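Long-range contacts in putative glycoside hydrolase (Parabacteroides distasonis ATCC 8503, PDB 3GYC), which is a putative glycoside hydrolase of a cellulase-like family and probably cleaves glycosidic bonds: residues N78-W82 with V310-D314; F245-V249 with N267-Y272. All coordinates share one frame; numbering follows the deposited sequence.

Both contacts lie on the same side of the chain's centre in a TIM-barrel fold, their own centres about 17 Å apart, and contact 2 is nested along the sequence inside the long excursion that contact 1 closes. Contact 1 brings the loop between strands 71-73 and 88-90 against the loop that follows barrel strand 301-303. Contact 2, farther out, packs helix 240-249 on helix 259-273 within the segment joining barrel strands 231-232 and 301-303. Helix 259-273 is shared, since its Tyr261 touches Gln79 and Asp311 of contact 1. Tyr246 OH also lies 3.0 Å from Val310 N, a probable hydrogen bond, so the helical pair backs directly onto contact 1.

Contact 1. Residues N78-W82 with V310-D314; sequences NQQDW and VDYKD. With EDO (1,2-ethanediol), chain D.
The backbones of Gln79-Trp82 and Val310-Lys313 run nearly at right angles, 98° apart, and come closest at Asp81 and Lys313, whose CA atoms are 6.6 Å apart. Lys313 carries the polar link. Its chain leaves with CG wedged between backbone N and carbonyl carbon (chi1 58°) and is then fully extended, which delivers Lys313 NZ to Gln79 O at 2.7 Å, tilted from the carbonyl plane. A water joins the same NZ to Gln79 OE1, so NZ holds the main chain of Gln79 directly and its side chain through water; Gln79 NE2 in turn donates to Asn78 OD1. Asp81 crosses Lys313 at about a right angle, with OD2 3.7 Å from Lys313 CB. That oxygen accepts from two waters, which lead to Asp314 N and Asp314 O, while OD1 takes a bond from a 1,2-ethanediol, probably from the crystallisation liquor, that Arg29 also binds. Another water ties Gln80 OE1 and Asp81 N to Tyr312 O. The Gln80 amide packs across the Asp311 carboxylate, planes 37° apart; Tyr261 bonds Gln80 OE1 and Tyr251 bonds Asp311 OD2. Trp82 turns its six-membered edge to the other loop, with Trp82 CH2 3.3 Å from Val310 O. The indole NE1 donates to Asn347 O. Both loops are beta-to-alpha connections, after barrel strands 53-57 and 301-303, at the strand ends where TIM-barrel enzymes carry their active sites, probably here too. Trp82 packs on strand 17-23, Gln79 and Asp311 touch helix 259-273, and Tyr312 reaches helix 321-337.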
# COMPACT_ATOMS: atom_id res chain seq x y z
N ASN A 78 -1.95 19.08 2.50
CA ASN A 78 -0.79 19.75 3.04
C ASN A 78 -0.59 19.34 4.51
O ASN A 78 0.34 19.78 5.16
CB ASN A 78 -0.87 21.27 2.82
CG ASN A 78 -1.97 21.94 3.61
OD1 ASN A 78 -2.52 21.40 4.56
ND2 ASN A 78 -2.27 23.15 3.22
N GLN A 79 -1.46 18.47 5.01
CA GLN A 79 -1.37 18.04 6.41
C GLN A 79 -0.55 16.77 6.63
O GLN A 79 -0.17 16.48 7.76
CB GLN A 79 -2.79 17.83 6.93
CG GLN A 79 -3.52 19.10 6.97
CD GLN A 79 -2.90 20.02 7.99
OE1 GLN A 79 -2.76 19.64 9.15
NE2 GLN A 79 -2.60 21.23 7.59
N GLN A 80 -0.27 16.02 5.57
CA GLN A 80 0.52 14.76 5.70
C GLN A 80 1.88 14.85 5.06
O GLN A 80 2.09 15.69 4.16
CB GLN A 80 -0.23 13.58 5.10
CG GLN A 80 -1.64 13.46 5.51
CD GLN A 80 -1.83 13.35 7.02
OE1 GLN A 80 -0.96 12.87 7.72
NE2 GLN A 80 -2.97 13.81 7.51
N ASP A 81 2.79 13.93 5.43
CA ASP A 81 4.16 13.92 4.88
C ASP A 81 4.45 12.85 3.78
O ASP A 81 5.61 12.55 3.48
CB ASP A 81 5.22 13.84 6.03
CG ASP A 81 5.37 15.19 6.80
OD1 ASP A 81 4.92 16.27 6.27
OD2 ASP A 81 5.92 15.16 7.94
N TRP A 82 3.40 12.27 3.21
CA TRP A 82 3.55 11.42 2.06
C TRP A 82 3.45 12.37 0.87
O TRP A 82 2.58 13.24 0.82
CB TRP A 82 2.48 10.37 1.93
CG TRP A 82 2.48 9.42 3.02
CD1 TRP A 82 3.41 8.45 3.28
CD2 TRP A 82 1.50 9.33 4.06
NE1 TRP A 82 3.05 7.76 4.42
CE2 TRP A 82 1.89 8.28 4.91
CE3 TRP A 82 0.31 10.03 4.34
CZ2 TRP A 82 1.13 7.89 6.01
CZ3 TRP A 82 -0.43 9.64 5.45
CH2 TRP A 82 -0.02 8.59 6.26
N VAL A 310 -3.77 5.77 11.17
CA VAL A 310 -3.69 5.93 9.72
C VAL A 310 -2.72 7.09 9.34
O VAL A 310 -1.82 6.92 8.51
CB VAL A 310 -5.09 6.15 9.09
CG1 VAL A 310 -5.00 6.30 7.58
CG2 VAL A 310 -5.98 4.99 9.45
N ASP A 311 -2.90 8.24 9.98
CA ASP A 311 -2.10 9.46 9.71
C ASP A 311 -1.27 9.82 10.95
O ASP A 311 -1.77 9.82 12.07
CB ASP A 311 -3.05 10.62 9.41
CG ASP A 311 -3.87 10.42 8.14
OD1 ASP A 311 -3.47 9.59 7.34
OD2 ASP A 311 -4.89 11.16 7.95
N TYR A 312 0.01 10.09 10.74
CA TYR A 312 0.90 10.50 11.81
C TYR A 312 2.06 11.14 11.14
O TYR A 312 2.26 10.97 9.96
CB TYR A 312 1.41 9.29 12.61
CG TYR A 312 1.61 9.61 14.11
CD1 TYR A 312 0.52 9.96 14.90
CD2 TYR A 312 2.86 9.51 14.73
CE1 TYR A 312 0.63 10.19 16.29
CE2 TYR A 312 3.00 9.76 16.13
CZ TYR A 312 1.86 10.12 16.91
OH TYR A 312 1.95 10.35 18.30
N LYS A 313 2.83 11.90 11.89
CA LYS A 313 3.99 12.58 11.32
C LYS A 313 4.90 13.05 12.43
O LYS A 313 4.50 13.09 13.58
CB LYS A 313 3.56 13.81 10.48
CG LYS A 313 2.76 14.86 11.21
CD LYS A 313 2.12 15.85 10.22
CE LYS A 313 1.31 16.93 10.89
NZ LYS A 313 0.72 17.89 9.88
N ASP A 314 6.13 13.39 12.07
CA ASP A 314 7.06 14.04 12.98
C ASP A 314 6.46 15.41 13.32
O ASP A 314 6.20 16.21 12.42
CB ASP A 314 8.40 14.24 12.31
CG ASP A 314 9.13 12.93 12.05
OD1 ASP A 314 8.93 11.94 12.80
OD2 ASP A 314 9.96 12.93 11.09
C1 EDO D . 7.49 19.33 4.29
O1 EDO D . 8.43 18.25 4.46
C2 EDO D . 6.09 18.81 4.40
O2 EDO D . 5.88 17.56 3.72
O HOH W 1 -1.00 19.89 11.04
O HOH W 2 1.78 12.25 7.39
O HOH W 3 7.09 13.23 9.31
O HOH W 4 6.46 16.80 9.89

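Contact 2. Residues F245-V249 with N267-Y272; sequences FYKLV and NAERVY
Asn267 ND2 donates to Val249 O at 2.9 Å, an almost straight bond (171° at the hydrogen) with the acceptor in the plane of the amide, although the donor sits tilted from the carbonyl plane. Replacing Asn267 by alanine would remove the amide, and Val249 O would probably lose this donor and the helices their polar tie. Beside this bond, Val249 presses CG2 to 3.6 Å from Ala268 CA, and the same methyl lies over one face of the Phe245 ring. The two helices, their short segments 9.3 Å apart at the axes and crossing at 123°, both belong to the connection after barrel strand 231-232, where they precede helix 276-297 and strand 301-303 as an addition to the usual beta-alpha unit of a TIM barrel. A chi1 of -174° puts the Phe245 ring against helix 259-273, where its CZ edge meets Ala268 O at 3.4 Å and CE1 meets Val271 CG1 at 3.6 Å. Leu248, more exposed to solvent, packs on the same valine, Leu248 CD1 to Val271 CG1 being 4.0 Å. Trp279 meets the Phe245 ring edge-to-face, and Trp322 of helix 321-337 touches both Phe245 and Ala268.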
# COMPACT_ATOMS: atom_id res chain seq x y z
N PHE A 245 -11.71 4.71 17.77
CA PHE A 245 -10.57 5.49 18.24
C PHE A 245 -10.59 6.96 17.73
O PHE A 245 -10.48 7.91 18.50
CB PHE A 245 -9.27 4.82 17.78
CG PHE A 245 -8.05 5.48 18.33
CD1 PHE A 245 -7.66 5.24 19.63
CD2 PHE A 245 -7.30 6.34 17.55
CE1 PHE A 245 -6.54 5.86 20.16
CE2 PHE A 245 -6.19 6.97 18.08
CZ PHE A 245 -5.79 6.71 19.38
N TYR A 246 -10.76 7.11 16.43
CA TYR A 246 -10.74 8.44 15.84
C TYR A 246 -11.97 9.27 16.24
O TYR A 246 -11.84 10.50 16.38
CB TYR A 246 -10.55 8.39 14.31
CG TYR A 246 -9.14 8.19 13.83
CD1 TYR A 246 -8.07 8.71 14.53
CD2 TYR A 246 -8.88 7.62 12.61
CE1 TYR A 246 -6.78 8.60 14.08
CE2 TYR A 246 -7.58 7.53 12.13
CZ TYR A 246 -6.54 8.03 12.89
OH TYR A 246 -5.25 7.96 12.49
N LYS A 247 -13.11 8.62 16.45
CA LYS A 247 -14.32 9.34 16.91
C LYS A 247 -14.05 9.89 18.30
O LYS A 247 -14.41 11.01 18.61
CB LYS A 247 -15.58 8.47 16.91
CG LYS A 247 -16.14 8.16 15.50
CD LYS A 247 -17.28 7.16 15.59
CE LYS A 247 -17.84 6.78 14.23
NZ LYS A 247 -18.69 5.54 14.34
N LEU A 248 -13.37 9.10 19.13
CA LEU A 248 -12.99 9.56 20.46
C LEU A 248 -11.96 10.71 20.44
O LEU A 248 -12.10 11.69 21.17
CB LEU A 248 -12.45 8.40 21.30
CG LEU A 248 -13.49 7.40 21.83
CD1 LEU A 248 -12.80 6.16 22.35
CD2 LEU A 248 -14.41 8.03 22.88
N VAL A 249 -10.94 10.57 19.60
CA VAL A 249 -9.86 11.53 19.49
C VAL A 249 -10.30 12.82 18.84
O VAL A 249 -9.82 13.90 19.22
CB VAL A 249 -8.69 10.92 18.70
CG1 VAL A 249 -7.63 11.98 18.28
CG2 VAL A 249 -8.06 9.81 19.51
N ASN A 267 -5.45 14.34 22.36
CA ASN A 267 -6.15 13.13 22.76
C ASN A 267 -5.71 11.75 22.36
O ASN A 267 -6.06 10.81 23.04
CB ASN A 267 -7.57 13.24 22.21
CG ASN A 267 -8.22 14.50 22.63
OD1 ASN A 267 -7.97 14.99 23.73
ND2 ASN A 267 -9.03 15.07 21.75
N ALA A 268 -4.99 11.58 21.26
CA ALA A 268 -4.70 10.24 20.76
C ALA A 268 -4.00 9.34 21.79
O ALA A 268 -4.50 8.24 22.10
CB ALA A 268 -3.91 10.30 19.44
N GLU A 269 -2.87 9.78 22.30
CA GLU A 269 -2.16 9.00 23.27
C GLU A 269 -3.03 8.72 24.49
O GLU A 269 -3.11 7.57 24.94
CB GLU A 269 -0.87 9.66 23.70
CG GLU A 269 -0.03 8.73 24.54
CD GLU A 269 1.25 9.35 25.01
OE1 GLU A 269 1.44 10.59 24.85
OE2 GLU A 269 2.07 8.59 25.56
N ARG A 270 -3.67 9.77 25.01
CA ARG A 270 -4.56 9.63 26.18
C ARG A 270 -5.61 8.56 25.94
O ARG A 270 -5.78 7.67 26.77
CB ARG A 270 -5.28 10.95 26.55
CG ARG A 270 -6.32 10.79 27.68
CD ARG A 270 -7.23 12.03 27.88
NE ARG A 270 -7.91 12.41 26.63
CZ ARG A 270 -9.10 11.96 26.24
NH1 ARG A 270 -9.79 11.12 27.01
NH2 ARG A 270 -9.60 12.38 25.08
N VAL A 271 -6.33 8.66 24.83
CA VAL A 271 -7.38 7.70 24.48
C VAL A 271 -6.82 6.27 24.42
O VAL A 271 -7.46 5.34 24.89
CB VAL A 271 -8.09 8.09 23.16
CG1 VAL A 271 -8.93 6.94 22.61
CG2 VAL A 271 -8.95 9.35 23.40
N TYR A 272 -5.63 6.11 23.86
CA TYR A 272 -5.00 4.79 23.80
C TYR A 272 -4.55 4.27 25.17
O TYR A 272 -4.86 3.15 25.54
CB TYR A 272 -3.82 4.80 22.84
CG TYR A 272 -3.04 3.53 22.88
CD1 TYR A 272 -3.57 2.37 22.32
CD2 TYR A 272 -1.81 3.47 23.50
CE1 TYR A 272 -2.87 1.17 22.39
CE2 TYR A 272 -1.09 2.29 23.56
CZ TYR A 272 -1.63 1.14 23.00
OH TYR A 272 -0.92 -0.05 23.08